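PDB 6UCZ: dihydropteroate synthase from Anaplasma phagocytophilum, which catalyses the condensation of 6-hydroxymethyl-7,8-dihydropterin diphosphate with p-aminobenzoate to give dihydropteroate, a step in folate biosynthesis. Local coordinates for residues Q135-L139 with R188-L192; I155-H159 with I181-L185; R199-D205 with L230-V236. All blocks are in the same frame, centred on the assembly; numbering follows the deposited sequence.

The three contacts occupy one sector of a parallel (beta/alpha)8 barrel and all reach the bound pterin-6-yl-methyl-monophosphate. Contacts 1 and 2 use helix 174-194, their centres about 8 Å apart; the segments of contact 2 both fall between those of contact 1 in sequence, and H159 NE2 joins G136 O by a probable hydrogen bond. Contact 3 follows in the chain, its centre about 10 Å from that of contact 2 and about 12 Å from that of contact 1. Strands 153-157 and 202-205 are sheet neighbours, which ties contact 2 to contact 3. Q135, I155, M157 and D205 thus reach the pterin from a shared framework.

Contact 1: residues Q135-L139 with R188-L192; sequences QGGLL and RVDTL. With PMM (pterin-6-yl-methyl-monophosphate), chain C.
At the ligand-binding end of the barrel, the loop after strand 131-134 rests on helix 174-194, with G137 and L138 touching R188, T191 and L192. The polar part of the contact is centred on G137 O. R188 NE donates to G137 O at 2.8 Å with an N-H...O angle of 144°, and the donor lies in the carbonyl plane while the oxygen stays close to the guanidinium plane. A water donates a second bond to G137 O at 3.1 Å and accepts one from R188 NH2 at 2.9 Å, bridging the same two groups from the guanidinium edge. To bring NE there, the R188 chain bends about its CB-CG bond (chi2 135°), a value far from staggered. Its NH1 turns back to its own helix, bonding W184 O, and the guanidinium also makes a cation-pi contact with W184.

The apolar part is carried by L138, whose phi of 65° places it in the left-handed region. Its CD1 approaches the aliphatic stem of R188, 3.6 Å from CG, and lies 4.0 Å from T191 CB. The other branch goes to the neighbouring helix position, L138 CD2 meeting L192 CD2 at 3.8 Å. The polar end of T191 takes no part in this packing, since OG1 bonds S187 O. D134 OD2 holds L138 N, fixing the turn from the strand side.

At the start of the loop, directly after the strand, Q135 NE2 comes within 3.5 Å of pterin N8 while bonding D114 OD1. A strand-end loop packed on an outer helix and contributing to the ligand pocket is typical of (beta/alpha)8-barrel enzymes.

Contact 2: residues I155-H159 with I181-L185; sequences IIMHH and IIEWL. With PMM (pterin-6-yl-methyl-monophosphate), chain C.
Strand 155-157 and the two residues after it pass beside helix segment 181-185, the backbones approaching most closely where the CA atoms of H158 and I181 stand 6.5 Å apart. No hydrogen bond crosses this interface; rings and aliphatic carbons make it. The CG1 methylene of I181 sits squarely over one face of the H158 ring, 3.7 Å from the ring centroid and almost on its normal, which identifies a CH-pi contact. The CD2 edge of the same ring is directed at the face of W184 in a T-shaped pair, with H158 and the five-membered ring of W184 at 62° and their centroids 4.5 Å apart.

W184 has CG anti to its backbone N (chi1 -172°), a setting that carries the indole across to the strand end. There its roles reverse: the indole edge, led by CZ2, approaches the face of H159 at an interplanar angle of 72°, with 5.4 Å between the H159 centroid and that of the six-membered ring. The three rings therefore form an aromatic cluster. W184 CH2 also comes to 3.2 Å from M157 O, a buried carbonyl without a polar partner in the model.

Earlier on the strand, I156 CG1 meets L185 CD2 at 4.0 Å, whereas M157 turns away from the helix and puts SD 3.5 Å from pterin N3. The polar end of H158 is held by K212 NZ at ND1. On either side of strand 153-157 in the sheet lie strands 131-134 and 202-205, with I155 bonded to I132 and D134, I156 to I203 and D205, while helix 174-194 covers I156 from outside.

Contact 3: residues R199-D205 with L230-V236; sequences RERIILD and LGFPVCV. With PMM (pterin-6-yl-methyl-monophosphate), chain C.
The guanidinium of R199 lies flat on one face of the F232 ring, their planes 23° apart and R199 CZ 4.0 Å from the F232 ring centroid, an off-centre cation-pi stack. L230 O and G231 O approach the guanidinium edge, while I202 O sits at the ring edge. R199 extends from CG to NE with CG anti to its backbone N, which lays the chain across the ring. This stack marks the start of the seam that closes the (beta/alpha)8 barrel, where strand 202-205 meets the segment leading into strand 235-236.

The evidence for closure is a parallel bridge between L204 and V234. L204 N donates to P233 O at 2.9 Å, nearly straight at 170°, and L204 O receives C235 N at 2.8 Å, with an angle of 161°. One residue thus bonds to both neighbours of its partner, the parallel pattern, and the same P233 O has a CA-H...O contact from I203 CA.

Apolar groups fill in around the seam. L204 CD1 reaches L230 CD1 at 3.9 Å and is equally near F232 CB. From the other face of strand 202-205, I203 CG2 rests 4.0 Å from C235 CB. V189 of helix 174-194 covers L204 and F232 from outside, and V234 packs against helix 224-228.

At the end of the seam D205 belongs to the pterin pocket. G207 N bonds its OD1, which would fix the carboxylate's rotation. The other oxygen grips the pterin twice: D205 OD2 accepts from N2 of the ligand at 2.9 Å and from its N3 at 2.7 Å.

Contact 1: residues Q135-L139 with R188-L192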
loop_
_atom_site.group_PDB
_atom_site.type_symbol
_atom_site.label_atom_id
_atom_site.label_comp_id
_atom_site.label_asym_id
_atom_site.label_seq_id
_atom_site.Cartn_x
_atom_site.Cartn_y
_atom_site.Cartn_z
ATOM N N GLN A 135 -5.846 3.919 -1.058
ATOM C CA GLN A 135 -6.388 2.571 -0.952
ATOM C C GLN A 135 -7.780 2.467 -1.572
ATOM O O GLN A 135 -8.227 1.365 -1.896
ATOM C CB GLN A 135 -6.440 2.197 0.525
ATOM C CG GLN A 135 -6.856 0.789 0.824
ATOM C CD GLN A 135 -7.190 0.594 2.286
ATOM O OE1 GLN A 135 -7.976 -0.290 2.634
ATOM N NE2 GLN A 135 -6.603 1.428 3.156
ATOM N N GLY A 136 -8.444 3.599 -1.810
ATOM C CA GLY A 136 -9.722 3.574 -2.483
ATOM C C GLY A 136 -9.638 3.581 -3.984
ATOM O O GLY A 136 -10.658 3.357 -4.647
ATOM N N GLY A 137 -8.451 3.824 -4.543
ATOM C CA GLY A 137 -8.305 3.848 -5.987
ATOM C C GLY A 137 -9.257 4.828 -6.659
ATOM O O GLY A 137 -10.021 4.449 -7.548
ATOM N N LEU A 138 -9.230 6.085 -6.217
ATOM C CA LEU A 138 -10.104 7.141 -6.728
ATOM C C LEU A 138 -11.573 6.855 -6.416
ATOM O O LEU A 138 -12.469 7.230 -7.170
ATOM C CB LEU A 138 -9.906 7.358 -8.231
ATOM C CG LEU A 138 -8.462 7.409 -8.728
ATOM C CD1 LEU A 138 -8.437 7.804 -10.202
ATOM C CD2 LEU A 138 -7.602 8.343 -7.875
ATOM N N LEU A 139 -11.828 6.140 -5.320
ATOM C CA LEU A 139 -13.190 6.036 -4.823
ATOM C C LEU A 139 -13.719 7.417 -4.453
ATOM O O LEU A 139 -14.905 7.709 -4.638
ATOM C CB LEU A 139 -13.240 5.079 -3.632
ATOM C CG LEU A 139 -14.554 4.829 -2.896
ATOM C CD1 LEU A 139 -15.623 4.223 -3.810
ATOM C CD2 LEU A 139 -14.246 3.896 -1.740
ATOM N N ARG A 188 -8.326 4.215 -14.059
ATOM C CA ARG A 188 -7.986 5.206 -13.044
ATOM C C ARG A 188 -6.718 5.972 -13.402
ATOM O O ARG A 188 -6.608 7.167 -13.106
ATOM C CB ARG A 188 -7.876 4.525 -11.687
ATOM C CG ARG A 188 -9.248 4.365 -11.050
ATOM C CD ARG A 188 -9.442 2.991 -10.470
ATOM N NE ARG A 188 -10.736 2.876 -9.809
ATOM C CZ ARG A 188 -11.819 2.345 -10.372
ATOM N NH1 ARG A 188 -11.762 1.867 -11.610
ATOM N NH2 ARG A 188 -12.953 2.283 -9.691
ATOM N N VAL A 189 -5.732 5.290 -13.993
ATOM C CA VAL A 189 -4.570 5.985 -14.538
ATOM C C VAL A 189 -5.016 7.067 -15.511
ATOM O O VAL A 189 -4.541 8.209 -15.460
ATOM C CB VAL A 189 -3.609 4.991 -15.215
ATOM C CG1 VAL A 189 -2.550 5.737 -16.010
ATOM C CG2 VAL A 189 -2.955 4.098 -14.186
ATOM N N ASP A 190 -5.943 6.719 -16.413
ATOM C CA ASP A 190 -6.430 7.690 -17.390
ATOM C C ASP A 190 -7.085 8.879 -16.705
ATOM O O ASP A 190 -6.881 10.029 -17.111
ATOM C CB ASP A 190 -7.416 7.034 -18.356
ATOM C CG ASP A 190 -6.743 6.098 -19.337
ATOM O OD1 ASP A 190 -5.535 6.272 -19.604
ATOM O OD2 ASP A 190 -7.429 5.190 -19.848
ATOM N N THR A 191 -7.883 8.622 -15.667
ATOM C CA THR A 191 -8.515 9.716 -14.937
ATOM C C THR A 191 -7.470 10.657 -14.352
ATOM O O THR A 191 -7.582 11.884 -14.476
ATOM C CB THR A 191 -9.423 9.151 -13.845
ATOM O OG1 THR A 191 -10.464 8.376 -14.455
ATOM C CG2 THR A 191 -10.039 10.272 -13.020
ATOM N N LEU A 192 -6.439 10.098 -13.720
ATOM C CA LEU A 192 -5.402 10.916 -13.096
ATOM C C LEU A 192 -4.677 11.784 -14.119
ATOM O O LEU A 192 -4.480 12.986 -13.906
ATOM C CB LEU A 192 -4.402 10.009 -12.368
ATOM C CG LEU A 192 -4.893 9.266 -11.125
ATOM C CD1 LEU A 192 -3.893 8.189 -10.706
ATOM C CD2 LEU A 192 -5.115 10.255 -10.003
HETATM N N5 PMM C . -3.599 -3.269 2.474
HETATM C C6 PMM C . -4.157 -2.703 3.549
HETATM C C7 PMM C . -4.188 -1.329 3.697
HETATM N N8 PMM C . -3.694 -0.465 2.802
HETATM N N1 PMM C . -2.611 -0.148 0.820
HETATM C C2 PMM C . -2.053 -0.646 -0.277
HETATM N N2 PMM C . -1.557 0.181 -1.205
HETATM N N3 PMM C . -1.966 -1.988 -0.529
HETATM C C4 PMM C . -2.447 -2.980 0.296
HETATM O O4 PMM C . -2.355 -4.167 -0.013
HETATM C C4A PMM C . -3.079 -2.468 1.531
HETATM C C8A PMM C . -3.137 -1.041 1.730
HETATM C C9 PMM C . -4.789 -3.650 4.539
HETATM O O10 PMM C . -3.751 -4.373 5.233
HETATM P PA PMM C . -3.393 -4.098 6.787
HETATM O O1P PMM C . -2.413 -5.225 7.153
HETATM O O2P PMM C . -4.661 -4.330 7.598
HETATM O O3P PMM C . -2.823 -2.729 6.951
HETATM O O HOH W 1 -12.810 3.355 -6.966
#

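Contact 2: residues I155-H159 with I181-L185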
loop_
_atom_site.group_PDB
_atom_site.type_symbol
_atom_site.label_atom_id
_atom_site.label_comp_id
_atom_site.label_asym_id
_atom_site.label_seq_id
_atom_site.Cartn_x
_atom_site.Cartn_y
_atom_site.Cartn_z
ATOM N N ILE A 155 -0.269 6.001 -5.015
ATOM C CA ILE A 155 -0.589 4.591 -5.204
ATOM C C ILE A 155 -2.101 4.462 -5.318
ATOM O O ILE A 155 -2.837 4.996 -4.477
ATOM C CB ILE A 155 -0.077 3.737 -4.033
ATOM C CG1 ILE A 155 1.408 4.000 -3.786
ATOM C CG2 ILE A 155 -0.326 2.232 -4.308
ATOM C CD1 ILE A 155 1.870 3.522 -2.422
ATOM N N ILE A 156 -2.572 3.767 -6.352
ATOM C CA ILE A 156 -3.979 3.394 -6.481
ATOM C C ILE A 156 -4.073 1.879 -6.356
ATOM O O ILE A 156 -3.348 1.145 -7.044
ATOM C CB ILE A 156 -4.598 3.905 -7.795
ATOM C CG1 ILE A 156 -3.718 3.551 -9.000
ATOM C CG2 ILE A 156 -4.834 5.423 -7.719
ATOM C CD1 ILE A 156 -4.363 3.923 -10.351
ATOM N N MET A 157 -4.952 1.409 -5.470
ATOM C CA MET A 157 -5.063 -0.005 -5.118
ATOM C C MET A 157 -6.386 -0.585 -5.611
ATOM O O MET A 157 -7.443 0.023 -5.402
ATOM C CB MET A 157 -4.984 -0.185 -3.602
ATOM C CG MET A 157 -4.829 -1.648 -3.186
ATOM S SD MET A 157 -5.303 -1.895 -1.477
ATOM C CE MET A 157 -7.105 -1.784 -1.611
ATOM N N HIS A 158 -6.338 -1.769 -6.231
ATOM C CA HIS A 158 -7.561 -2.415 -6.700
ATOM C C HIS A 158 -8.364 -3.001 -5.540
ATOM O O HIS A 158 -7.806 -3.611 -4.625
ATOM C CB HIS A 158 -7.243 -3.535 -7.693
ATOM C CG HIS A 158 -8.470 -4.223 -8.213
ATOM N ND1 HIS A 158 -9.114 -5.225 -7.520
ATOM C CD2 HIS A 158 -9.211 -4.000 -9.327
ATOM C CE1 HIS A 158 -10.184 -5.610 -8.196
ATOM N NE2 HIS A 158 -10.258 -4.890 -9.301
ATOM N N HIS A 159 -9.691 -2.855 -5.606
ATOM C CA HIS A 159 -10.593 -3.503 -4.657
ATOM C C HIS A 159 -11.965 -3.742 -5.285
ATOM O O HIS A 159 -12.293 -3.196 -6.341
ATOM C CB HIS A 159 -10.710 -2.677 -3.370
ATOM C CG HIS A 159 -11.242 -1.296 -3.599
ATOM N ND1 HIS A 159 -12.585 -1.035 -3.758
ATOM C CD2 HIS A 159 -10.607 -0.109 -3.740
ATOM C CE1 HIS A 159 -12.760 0.261 -3.961
ATOM N NE2 HIS A 159 -11.575 0.847 -3.947
ATOM N N ILE A 181 -8.346 -6.583 -13.134
ATOM C CA ILE A 181 -7.602 -5.664 -12.279
ATOM C C ILE A 181 -6.855 -4.651 -13.131
ATOM O O ILE A 181 -6.848 -3.452 -12.833
ATOM C CB ILE A 181 -6.631 -6.440 -11.368
ATOM C CG1 ILE A 181 -7.382 -7.234 -10.298
ATOM C CG2 ILE A 181 -5.576 -5.486 -10.738
ATOM C CD1 ILE A 181 -6.491 -8.225 -9.561
ATOM N N ILE A 182 -6.234 -5.116 -14.215
ATOM C CA ILE A 182 -5.464 -4.225 -15.076
ATOM C C ILE A 182 -6.374 -3.190 -15.735
ATOM O O ILE A 182 -6.043 -1.997 -15.795
ATOM C CB ILE A 182 -4.675 -5.052 -16.107
ATOM C CG1 ILE A 182 -3.460 -5.710 -15.430
ATOM C CG2 ILE A 182 -4.295 -4.212 -17.323
ATOM C CD1 ILE A 182 -2.818 -6.783 -16.250
ATOM N N GLU A 183 -7.540 -3.616 -16.218
ATOM C CA GLU A 183 -8.452 -2.657 -16.841
ATOM C C GLU A 183 -8.962 -1.642 -15.822
ATOM O O GLU A 183 -9.051 -0.442 -16.115
ATOM C CB GLU A 183 -9.611 -3.396 -17.511
ATOM N N TRP A 184 -9.287 -2.105 -14.615
ATOM C CA TRP A 184 -9.759 -1.210 -13.561
ATOM C C TRP A 184 -8.704 -0.151 -13.231
ATOM O O TRP A 184 -9.002 1.054 -13.171
ATOM C CB TRP A 184 -10.105 -2.070 -12.343
ATOM C CG TRP A 184 -10.796 -1.470 -11.120
ATOM C CD1 TRP A 184 -12.119 -1.572 -10.800
ATOM C CD2 TRP A 184 -10.171 -0.795 -10.016
ATOM N NE1 TRP A 184 -12.362 -0.979 -9.583
ATOM C CE2 TRP A 184 -11.183 -0.493 -9.084
ATOM C CE3 TRP A 184 -8.859 -0.395 -9.738
ATOM C CZ2 TRP A 184 -10.926 0.198 -7.901
ATOM C CZ3 TRP A 184 -8.605 0.284 -8.561
ATOM C CH2 TRP A 184 -9.628 0.565 -7.650
ATOM N N LEU A 185 -7.453 -0.589 -13.049
ATOM C CA LEU A 185 -6.351 0.327 -12.775
ATOM C C LEU A 185 -6.094 1.269 -13.942
ATOM O O LEU A 185 -5.844 2.466 -13.740
ATOM C CB LEU A 185 -5.090 -0.473 -12.440
ATOM C CG LEU A 185 -5.157 -1.151 -11.076
ATOM C CD1 LEU A 185 -4.035 -2.157 -10.938
ATOM C CD2 LEU A 185 -5.063 -0.097 -9.977
HETATM N N5 PMM C . -3.599 -3.269 2.474
HETATM C C6 PMM C . -4.157 -2.703 3.549
HETATM C C7 PMM C . -4.188 -1.329 3.697
HETATM N N8 PMM C . -3.694 -0.465 2.802
HETATM N N1 PMM C . -2.611 -0.148 0.820
HETATM C C2 PMM C . -2.053 -0.646 -0.277
HETATM N N2 PMM C . -1.557 0.181 -1.205
HETATM N N3 PMM C . -1.966 -1.988 -0.529
HETATM C C4 PMM C . -2.447 -2.980 0.296
HETATM O O4 PMM C . -2.355 -4.167 -0.013
HETATM C C4A PMM C . -3.079 -2.468 1.531
HETATM C C8A PMM C . -3.137 -1.041 1.730
HETATM C C9 PMM C . -4.789 -3.650 4.539
HETATM O O10 PMM C . -3.751 -4.373 5.233
HETATM P PA PMM C . -3.393 -4.098 6.787
HETATM O O1P PMM C . -2.413 -5.225 7.153
HETATM O O2P PMM C . -4.661 -4.330 7.598
HETATM O O3P PMM C . -2.823 -2.729 6.951
#

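Contact 3: residues R199-D205 with L230-V236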
loop_
_atom_site.group_PDB
_atom_site.type_symbol
_atom_site.label_atom_id
_atom_site.label_comp_id
_atom_site.label_asym_id
_atom_site.label_seq_id
_atom_site.Cartn_x
_atom_site.Cartn_y
_atom_site.Cartn_z
ATOM N N ARG A 199 2.515 11.175 -15.367
ATOM C CA ARG A 199 2.439 9.724 -15.521
ATOM C C ARG A 199 3.467 9.014 -14.644
ATOM O O ARG A 199 3.190 7.941 -14.095
ATOM C CB ARG A 199 2.651 9.362 -16.993
ATOM C CG ARG A 199 2.423 7.900 -17.349
ATOM C CD ARG A 199 2.970 7.577 -18.743
ATOM N NE ARG A 199 2.601 6.239 -19.210
ATOM C CZ ARG A 199 3.237 5.112 -18.893
ATOM N NH1 ARG A 199 4.294 5.136 -18.086
ATOM N NH2 ARG A 199 2.810 3.953 -19.379
ATOM N N GLU A 200 4.655 9.605 -14.492
ATOM C CA GLU A 200 5.710 9.002 -13.682
ATOM C C GLU A 200 5.358 8.912 -12.201
ATOM O O GLU A 200 5.951 8.099 -11.489
ATOM C CB GLU A 200 7.020 9.779 -13.848
ATOM C CG GLU A 200 7.601 9.730 -15.259
ATOM C CD GLU A 200 6.958 10.732 -16.194
ATOM O OE1 GLU A 200 6.892 11.918 -15.824
ATOM O OE2 GLU A 200 6.501 10.339 -17.285
ATOM N N ARG A 201 4.413 9.710 -11.714
ATOM C CA ARG A 201 4.108 9.706 -10.289
ATOM C C ARG A 201 3.038 8.696 -9.882
ATOM O O ARG A 201 2.666 8.666 -8.704
ATOM C CB ARG A 201 3.719 11.110 -9.824
ATOM C CG ARG A 201 4.905 12.059 -9.811
ATOM C CD ARG A 201 4.492 13.478 -9.619
ATOM N NE ARG A 201 5.645 14.377 -9.639
ATOM C CZ ARG A 201 5.583 15.666 -9.961
ATOM N NH1 ARG A 201 4.420 16.208 -10.295
ATOM N NH2 ARG A 201 6.684 16.414 -9.950
ATOM N N ILE A 202 2.540 7.870 -10.805
ATOM C CA ILE A 202 1.443 6.944 -10.523
ATOM C C ILE A 202 2.010 5.554 -10.254
ATOM O O ILE A 202 2.799 5.035 -11.052
ATOM C CB ILE A 202 0.441 6.901 -11.686
ATOM C CG1 ILE A 202 -0.187 8.280 -11.898
ATOM C CG2 ILE A 202 -0.630 5.847 -11.400
ATOM C CD1 ILE A 202 -0.981 8.404 -13.189
ATOM N N ILE A 203 1.554 4.923 -9.167
ATOM C CA ILE A 203 1.988 3.592 -8.751
ATOM C C ILE A 203 0.767 2.683 -8.653
ATOM O O ILE A 203 -0.272 3.089 -8.122
ATOM C CB ILE A 203 2.731 3.663 -7.398
ATOM C CG1 ILE A 203 3.917 4.635 -7.486
ATOM C CG2 ILE A 203 3.191 2.297 -6.957
ATOM C CD1 ILE A 203 4.336 5.219 -6.131
ATOM N N LEU A 204 0.893 1.445 -9.144
ATOM C CA LEU A 204 -0.236 0.516 -9.230
ATOM C C LEU A 204 -0.105 -0.608 -8.210
ATOM O O LEU A 204 0.969 -1.193 -8.057
ATOM C CB LEU A 204 -0.338 -0.095 -10.630
ATOM C CG LEU A 204 -0.421 0.893 -11.796
ATOM C CD1 LEU A 204 -0.566 0.173 -13.131
ATOM C CD2 LEU A 204 -1.563 1.887 -11.580
ATOM N N ASP A 205 -1.211 -0.934 -7.545
ATOM C CA ASP A 205 -1.240 -1.971 -6.508
ATOM C C ASP A 205 -2.454 -2.859 -6.751
ATOM O O ASP A 205 -3.590 -2.341 -6.831
ATOM C CB ASP A 205 -1.274 -1.315 -5.120
ATOM C CG ASP A 205 -1.220 -2.310 -3.970
ATOM O OD1 ASP A 205 -1.742 -3.453 -4.078
ATOM O OD2 ASP A 205 -0.669 -1.922 -2.914
ATOM N N LEU A 230 2.998 -3.104 -17.656
ATOM C CA LEU A 230 2.293 -1.883 -18.018
ATOM C C LEU A 230 3.224 -0.677 -18.043
ATOM O O LEU A 230 2.876 0.347 -18.644
ATOM C CB LEU A 230 1.146 -1.648 -17.041
ATOM C CG LEU A 230 -0.079 -2.537 -17.233
ATOM C CD1 LEU A 230 -1.139 -2.204 -16.204
ATOM C CD2 LEU A 230 -0.628 -2.362 -18.631
ATOM N N GLY A 231 4.396 -0.780 -17.413
ATOM C CA GLY A 231 5.371 0.290 -17.413
ATOM C C GLY A 231 5.325 1.215 -16.217
ATOM O O GLY A 231 6.153 2.128 -16.135
ATOM N N PHE A 232 4.379 1.027 -15.309
ATOM C CA PHE A 232 4.250 1.782 -14.077
ATOM C C PHE A 232 4.910 1.044 -12.921
ATOM O O PHE A 232 4.900 -0.189 -12.879
ATOM C CB PHE A 232 2.773 2.013 -13.740
ATOM C CG PHE A 232 2.057 2.866 -14.742
ATOM C CD1 PHE A 232 1.510 2.301 -15.878
ATOM C CD2 PHE A 232 1.935 4.234 -14.548
ATOM C CE1 PHE A 232 0.854 3.088 -16.807
ATOM C CE2 PHE A 232 1.290 5.025 -15.471
ATOM C CZ PHE A 232 0.744 4.453 -16.603
ATOM N N PRO A 233 5.459 1.774 -11.951
ATOM C CA PRO A 233 5.898 1.126 -10.711
ATOM C C PRO A 233 4.730 0.444 -10.019
ATOM O O PRO A 233 3.576 0.885 -10.107
ATOM C CB PRO A 233 6.446 2.282 -9.870
ATOM C CG PRO A 233 6.689 3.402 -10.855
ATOM C CD PRO A 233 5.664 3.232 -11.925
ATOM N N VAL A 234 5.045 -0.650 -9.329
ATOM C CA VAL A 234 4.059 -1.500 -8.681
ATOM C C VAL A 234 4.327 -1.544 -7.184
ATOM O O VAL A 234 5.482 -1.607 -6.751
ATOM C CB VAL A 234 4.083 -2.915 -9.298
ATOM C CG1 VAL A 234 3.294 -3.895 -8.451
ATOM C CG2 VAL A 234 3.533 -2.860 -10.723
ATOM N N CYS A 235 3.256 -1.482 -6.400
ATOM C CA CYS A 235 3.290 -1.712 -4.964
ATOM C C CYS A 235 2.514 -2.987 -4.642
ATOM O O CYS A 235 1.423 -3.212 -5.178
ATOM C CB CYS A 235 2.679 -0.529 -4.204
ATOM S SG CYS A 235 2.565 -0.738 -2.415
ATOM N N VAL A 236 3.061 -3.821 -3.760
ATOM C CA VAL A 236 2.354 -5.022 -3.331
ATOM C C VAL A 236 2.252 -5.029 -1.811
ATOM O O VAL A 236 3.259 -4.860 -1.113
ATOM C CB VAL A 236 3.042 -6.305 -3.833
ATOM C CG1 VAL A 236 2.386 -7.538 -3.203
ATOM C CG2 VAL A 236 2.978 -6.358 -5.348
HETATM N N5 PMM C . -3.599 -3.269 2.474
HETATM C C6 PMM C . -4.157 -2.703 3.549
HETATM C C7 PMM C . -4.188 -1.329 3.697
HETATM N N8 PMM C . -3.694 -0.465 2.802
HETATM N N1 PMM C . -2.611 -0.148 0.820
HETATM C C2 PMM C . -2.053 -0.646 -0.277
HETATM N N2 PMM C . -1.557 0.181 -1.205
HETATM N N3 PMM C . -1.966 -1.988 -0.529
HETATM C C4 PMM C . -2.447 -2.980 0.296
HETATM O O4 PMM C . -2.355 -4.167 -0.013
HETATM C C4A PMM C . -3.079 -2.468 1.531
HETATM C C8A PMM C . -3.137 -1.041 1.730
HETATM C C9 PMM C . -4.789 -3.650 4.539
HETATM O O10 PMM C . -3.751 -4.373 5.233
HETATM P PA PMM C . -3.393 -4.098 6.787
HETATM O O1P PMM C . -2.413 -5.225 7.153
HETATM O O2P PMM C . -4.661 -4.330 7.598
HETATM O O3P PMM C . -2.823 -2.729 6.951
#